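Local coordinates for protein CcbJ (Streptomyces caelestis, PDB 4HGZ) that is a SAM-dependent methyltransferase that probably transfers a methyl group from S-adenosyl-L-methionine to a nitrogen of its substrate, at residues Q128-F141 with E158-L171. Numbering follows the deposited sequence.
Sequences QRYSVVFAAFNTLF and ELLEPGGTFVVQCL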
loop_
_atom_site.group_PDB
_atom_site.type_symbol
_atom_site.label_atom_id
_atom_site.label_comp_id
_atom_site.label_asym_id
_atom_site.label_seq_id
_atom_site.Cartn_x
_atom_site.Cartn_y
_atom_site.Cartn_z
ATOM N N GLN C 128 -35.791 -35.261 -15.523
ATOM C CA GLN C 128 -34.754 -34.772 -16.413
ATOM C C GLN C 128 -33.390 -34.845 -15.751
ATOM O O GLN C 128 -33.216 -34.410 -14.608
ATOM C CB GLN C 128 -35.016 -33.323 -16.808
ATOM C CG GLN C 128 -34.058 -32.821 -17.878
ATOM C CD GLN C 128 -34.235 -33.567 -19.199
ATOM O OE1 GLN C 128 -35.279 -33.451 -19.854
ATOM N NE2 GLN C 128 -33.221 -34.339 -19.592
ATOM N N ARG C 129 -32.423 -35.390 -16.476
ATOM C CA ARG C 129 -31.034 -35.336 -16.045
ATOM C C ARG C 129 -30.233 -34.590 -17.086
ATOM O O ARG C 129 -30.663 -34.460 -18.233
ATOM C CB ARG C 129 -30.480 -36.734 -15.827
ATOM C CG ARG C 129 -31.176 -37.467 -14.702
ATOM C CD ARG C 129 -30.895 -36.808 -13.369
ATOM N NE ARG C 129 -31.554 -37.535 -12.295
ATOM C CZ ARG C 129 -32.776 -37.255 -11.859
ATOM N NH1 ARG C 129 -33.466 -36.255 -12.401
ATOM N NH2 ARG C 129 -33.307 -37.974 -10.882
ATOM N N TYR C 130 -29.080 -34.078 -16.678
ATOM C CA TYR C 130 -28.276 -33.248 -17.556
ATOM C C TYR C 130 -26.848 -33.758 -17.635
ATOM O O TYR C 130 -26.390 -34.506 -16.763
ATOM C CB TYR C 130 -28.276 -31.810 -17.050
ATOM C CG TYR C 130 -29.625 -31.148 -17.101
ATOM C CD1 TYR C 130 -29.981 -30.346 -18.177
ATOM C CD2 TYR C 130 -30.547 -31.322 -16.076
ATOM C CE1 TYR C 130 -31.222 -29.732 -18.237
ATOM C CE2 TYR C 130 -31.795 -30.710 -16.125
ATOM C CZ TYR C 130 -32.124 -29.919 -17.211
ATOM O OH TYR C 130 -33.354 -29.312 -17.284
ATOM N N SER C 131 -26.148 -33.342 -18.683
ATOM C CA SER C 131 -24.781 -33.783 -18.932
ATOM C C SER C 131 -23.845 -32.821 -18.242
ATOM O O SER C 131 -22.752 -33.187 -17.824
ATOM C CB SER C 131 -24.496 -33.791 -20.431
ATOM O OG SER C 131 -24.576 -32.476 -20.957
ATOM N N VAL C 132 -24.298 -31.581 -18.115
ATOM C CA VAL C 132 -23.515 -30.542 -17.478
ATOM C C VAL C 132 -24.446 -29.565 -16.777
ATOM O O VAL C 132 -25.430 -29.102 -17.360
ATOM C CB VAL C 132 -22.714 -29.756 -18.515
ATOM C CG1 VAL C 132 -21.820 -28.727 -17.836
ATOM C CG2 VAL C 132 -21.908 -30.696 -19.373
ATOM N N VAL C 133 -24.147 -29.254 -15.522
ATOM C CA VAL C 133 -24.847 -28.173 -14.841
ATOM C C VAL C 133 -23.799 -27.118 -14.582
ATOM O O VAL C 133 -22.717 -27.437 -14.076
ATOM C CB VAL C 133 -25.442 -28.623 -13.504
ATOM C CG1 VAL C 133 -26.112 -27.469 -12.832
ATOM C CG2 VAL C 133 -26.429 -29.780 -13.709
ATOM N N PHE C 134 -24.076 -25.871 -14.946
ATOM C CA PHE C 134 -23.060 -24.851 -14.731
ATOM C C PHE C 134 -23.587 -23.536 -14.227
ATOM O O PHE C 134 -24.768 -23.205 -14.382
ATOM C CB PHE C 134 -22.187 -24.626 -15.970
ATOM C CG PHE C 134 -22.889 -23.942 -17.105
ATOM C CD1 PHE C 134 -22.721 -22.580 -17.323
ATOM C CD2 PHE C 134 -23.688 -24.664 -17.983
ATOM C CE1 PHE C 134 -23.359 -21.941 -18.384
ATOM C CE2 PHE C 134 -24.326 -24.034 -19.054
ATOM C CZ PHE C 134 -24.163 -22.674 -19.250
ATOM N N ALA C 135 -22.664 -22.781 -13.646
ATOM C CA ALA C 135 -22.968 -21.518 -13.036
ATOM C C ALA C 135 -21.813 -20.559 -13.309
ATOM O O ALA C 135 -20.773 -20.634 -12.679
ATOM C CB ALA C 135 -23.167 -21.714 -11.553
ATOM N N ALA C 136 -22.017 -19.655 -14.255
ATOM C CA ALA C 136 -20.987 -18.725 -14.684
ATOM C C ALA C 136 -20.938 -17.447 -13.845
ATOM O O ALA C 136 -21.813 -17.187 -13.028
ATOM C CB ALA C 136 -21.186 -18.383 -16.143
ATOM N N PHE C 137 -19.885 -16.668 -14.046
ATOM C CA PHE C 137 -19.700 -15.384 -13.376
ATOM C C PHE C 137 -20.382 -15.252 -12.010
ATOM O O PHE C 137 -21.379 -14.545 -11.867
ATOM C CB PHE C 137 -20.129 -14.237 -14.293
ATOM C CG PHE C 137 -19.495 -12.921 -13.942
ATOM C CD1 PHE C 137 -18.148 -12.860 -13.581
ATOM C CD2 PHE C 137 -20.230 -11.738 -13.983
ATOM C CE1 PHE C 137 -17.538 -11.641 -13.259
ATOM C CE2 PHE C 137 -19.629 -10.511 -13.661
ATOM C CZ PHE C 137 -18.277 -10.462 -13.299
ATOM N N ASN C 138 -19.825 -15.930 -11.013
ATOM C CA ASN C 138 -20.229 -15.754 -9.615
ATOM C C ASN C 138 -21.662 -16.112 -9.267
ATOM O O ASN C 138 -22.150 -15.728 -8.207
ATOM C CB ASN C 138 -19.939 -14.329 -9.142
ATOM C CG ASN C 138 -18.461 -14.017 -9.129
ATOM O OD1 ASN C 138 -17.636 -14.879 -8.839
ATOM N ND2 ASN C 138 -18.117 -12.786 -9.453
ATOM N N THR C 139 -22.344 -16.851 -10.129
ATOM C CA THR C 139 -23.730 -17.183 -9.834
ATOM C C THR C 139 -23.832 -17.962 -8.518
ATOM O O THR C 139 -24.663 -17.662 -7.660
ATOM C CB THR C 139 -24.399 -17.944 -10.977
ATOM O OG1 THR C 139 -24.710 -17.021 -12.021
ATOM C CG2 THR C 139 -25.706 -18.578 -10.506
ATOM N N LEU C 140 -22.969 -18.951 -8.347
ATOM C CA LEU C 140 -22.999 -19.729 -7.124
ATOM C C LEU C 140 -22.856 -18.829 -5.918
ATOM O O LEU C 140 -23.449 -19.097 -4.878
ATOM C CB LEU C 140 -21.875 -20.762 -7.118
ATOM C CG LEU C 140 -21.762 -21.574 -5.832
ATOM C CD1 LEU C 140 -22.978 -22.443 -5.669
ATOM C CD2 LEU C 140 -20.483 -22.414 -5.866
ATOM N N PHE C 141 -22.053 -17.771 -6.039
ATOM C CA PHE C 141 -21.768 -16.912 -4.880
ATOM C C PHE C 141 -22.877 -15.900 -4.630
ATOM O O PHE C 141 -22.737 -15.011 -3.791
ATOM C CB PHE C 141 -20.423 -16.195 -5.028
ATOM C CG PHE C 141 -19.224 -17.110 -4.936
ATOM C CD1 PHE C 141 -19.348 -18.408 -4.459
ATOM C CD2 PHE C 141 -17.963 -16.662 -5.301
ATOM C CE1 PHE C 141 -18.229 -19.248 -4.367
ATOM C CE2 PHE C 141 -16.839 -17.497 -5.210
ATOM C CZ PHE C 141 -16.972 -18.787 -4.741
ATOM N N GLU C 158 -27.412 -34.165 -8.086
ATOM C CA GLU C 158 -28.499 -35.119 -8.243
ATOM C C GLU C 158 -29.187 -35.025 -9.603
ATOM O O GLU C 158 -29.928 -35.922 -9.993
ATOM C CB GLU C 158 -29.508 -34.944 -7.114
ATOM C CG GLU C 158 -28.957 -35.287 -5.732
ATOM C CD GLU C 158 -29.880 -34.852 -4.593
ATOM O OE1 GLU C 158 -30.797 -34.034 -4.831
ATOM O OE2 GLU C 158 -29.684 -35.327 -3.452
ATOM N N LEU C 159 -28.927 -33.945 -10.328
ATOM C CA LEU C 159 -29.492 -33.755 -11.662
ATOM C C LEU C 159 -28.595 -34.288 -12.786
ATOM O O LEU C 159 -29.042 -34.422 -13.935
ATOM C CB LEU C 159 -29.780 -32.276 -11.901
ATOM C CG LEU C 159 -30.943 -31.688 -11.112
ATOM C CD1 LEU C 159 -30.936 -30.181 -11.244
ATOM C CD2 LEU C 159 -32.253 -32.259 -11.618
ATOM N N LEU C 160 -27.336 -34.584 -12.457
ATOM C CA LEU C 160 -26.387 -35.104 -13.447
ATOM C C LEU C 160 -26.673 -36.550 -13.833
ATOM O O LEU C 160 -27.054 -37.369 -12.991
ATOM C CB LEU C 160 -24.960 -35.030 -12.918
ATOM C CG LEU C 160 -24.489 -33.673 -12.417
ATOM C CD1 LEU C 160 -23.110 -33.795 -11.772
ATOM C CD2 LEU C 160 -24.466 -32.694 -13.572
ATOM N N GLU C 161 -26.479 -36.862 -15.110
ATOM C CA GLU C 161 -26.456 -38.246 -15.537
ATOM C C GLU C 161 -25.121 -38.813 -15.102
ATOM O O GLU C 161 -24.183 -38.058 -14.828
ATOM C CB GLU C 161 -26.587 -38.343 -17.052
ATOM C CG GLU C 161 -25.583 -37.492 -17.797
ATOM C CD GLU C 161 -25.553 -37.790 -19.287
ATOM O OE1 GLU C 161 -26.419 -38.551 -19.764
ATOM O OE2 GLU C 161 -24.654 -37.265 -19.981
ATOM N N PRO C 162 -25.024 -40.145 -15.018
ATOM C CA PRO C 162 -23.750 -40.791 -14.695
ATOM C C PRO C 162 -22.632 -40.236 -15.572
ATOM O O PRO C 162 -22.757 -40.240 -16.792
ATOM C CB PRO C 162 -24.005 -42.264 -15.037
ATOM C CG PRO C 162 -25.302 -42.279 -15.822
ATOM C CD PRO C 162 -26.080 -41.122 -15.316
ATOM N N GLY C 163 -21.557 -39.749 -14.961
ATOM C CA GLY C 163 -20.487 -39.115 -15.724
ATOM C C GLY C 163 -20.634 -37.619 -15.959
ATOM O O GLY C 163 -19.691 -36.952 -16.398
ATOM N N GLY C 164 -21.811 -37.075 -15.672
ATOM C CA GLY C 164 -22.043 -35.645 -15.863
ATOM C C GLY C 164 -21.106 -34.834 -14.991
ATOM O O GLY C 164 -20.545 -35.359 -14.021
ATOM N N THR C 165 -20.945 -33.552 -15.322
ATOM C CA THR C 165 -20.104 -32.661 -14.532
ATOM C C THR C 165 -20.807 -31.379 -14.116
ATOM O O THR C 165 -21.736 -30.911 -14.786
ATOM C CB THR C 165 -18.841 -32.242 -15.304
ATOM O OG1 THR C 165 -19.226 -31.571 -16.510
ATOM C CG2 THR C 165 -17.988 -33.449 -15.646
ATOM N N PHE C 166 -20.322 -30.802 -13.018
ATOM C CA PHE C 166 -20.803 -29.528 -12.496
ATOM C C PHE C 166 -19.683 -28.504 -12.618
ATOM O O PHE C 166 -18.581 -28.716 -12.117
ATOM C CB PHE C 166 -21.190 -29.703 -11.031
ATOM C CG PHE C 166 -21.593 -28.431 -10.343
ATOM C CD1 PHE C 166 -22.681 -27.704 -10.783
ATOM C CD2 PHE C 166 -20.909 -27.987 -9.224
ATOM C CE1 PHE C 166 -23.072 -26.529 -10.133
ATOM C CE2 PHE C 166 -21.295 -26.821 -8.567
ATOM C CZ PHE C 166 -22.383 -26.088 -9.029
ATOM N N VAL C 167 -19.968 -27.391 -13.281
ATOM C CA VAL C 167 -18.946 -26.409 -13.606
ATOM C C VAL C 167 -19.328 -25.059 -13.043
ATOM O O VAL C 167 -20.418 -24.571 -13.309
ATOM C CB VAL C 167 -18.811 -26.250 -15.137
ATOM C CG1 VAL C 167 -17.753 -25.206 -15.470
ATOM C CG2 VAL C 167 -18.479 -27.581 -15.786
ATOM N N VAL C 168 -18.430 -24.454 -12.273
ATOM C CA VAL C 168 -18.657 -23.122 -11.725
ATOM C C VAL C 168 -17.492 -22.221 -12.091
ATOM O O VAL C 168 -16.370 -22.681 -12.267
ATOM C CB VAL C 168 -18.753 -23.118 -10.170
ATOM C CG1 VAL C 168 -19.772 -24.119 -9.685
ATOM C CG2 VAL C 168 -17.423 -23.431 -9.568
ATOM N N GLN C 169 -17.768 -20.933 -12.188
ATOM C CA GLN C 169 -16.751 -19.948 -12.382
ATOM C C GLN C 169 -16.944 -18.913 -11.307
ATOM O O GLN C 169 -17.988 -18.262 -11.250
ATOM C CB GLN C 169 -16.923 -19.302 -13.748
ATOM C CG GLN C 169 -16.097 -18.040 -13.953
ATOM C CD GLN C 169 -16.409 -17.385 -15.267
ATOM O OE1 GLN C 169 -17.566 -17.047 -15.557
ATOM N NE2 GLN C 169 -15.381 -17.222 -16.094
ATOM N N CYS C 170 -15.935 -18.751 -10.460
ATOM C CA CYS C 170 -16.044 -17.900 -9.278
ATOM C C CYS C 170 -14.818 -17.026 -9.093
ATOM O O CYS C 170 -13.715 -17.420 -9.445
ATOM C CB CYS C 170 -16.172 -18.765 -8.026
ATOM S SG CYS C 170 -17.421 -20.006 -8.086
ATOM N N LEU C 171 -15.010 -15.854 -8.501
ATOM C CA LEU C 171 -13.884 -15.010 -8.133
ATOM C C LEU C 171 -12.957 -15.770 -7.196
ATOM O O LEU C 171 -13.401 -16.555 -6.362
ATOM C CB LEU C 171 -14.371 -13.716 -7.482
ATOM C CG LEU C 171 -15.014 -13.826 -6.103
ATOM C CD1 LEU C 171 -13.953 -13.666 -5.035
ATOM C CD2 LEU C 171 -16.084 -12.759 -5.945
HETATM O O HOH W 1 -20.376 -19.265 -9.941
#
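V133 packs against both L160 and F166, buried between them. Its chi1 of 178° places CG2 anti to the carbonyl carbon, beside the backbone N, and brings that methyl to L160 CD2, 3.5 Å away, while V133 CB meets the edge of the F166 ring at CD1 (4.0 Å). A156 of helix 146-159 touches V133 and F166 as well. On the other face of the sheet F134 CB rests on V167 CB, and V132 runs alongside T165. Between these faces, strands 132-135 and 164-171 run parallel, joined by bonds such as V133 N to T165 O and V167 N to V133 O. These are strands four and five of the 3-2-1-4-5-7-6 sheet of class I methyltransferases, linked by helix 146-159 in a beta-alpha-beta crossover. Beyond A135 segment 128-141 leaves the sheet; side-chain amides then join the backbone bond from N138 N to Q169 O. Q169, extended, offers a lone pair of OE1 to F137 N (2.8 Å); N138 OD1 accepts L171 N at the same distance. A water bridges A135 O, Q169 O and L140 N. There C170 SG sits over one face of the F141 ring, 3.9 Å from its centroid. The opposite end, around partly exposed R129 and L159, is the more solvent-exposed edge: E158 is exposed, and the bent R129 chain lays one face of its guanidinium over E158 O. Nearby, E161 turns its carboxylate past S131 to a salt bridge with R64, and L159 reaches F120, which contacts S-adenosyl-L-homocysteine when that ligand is bound.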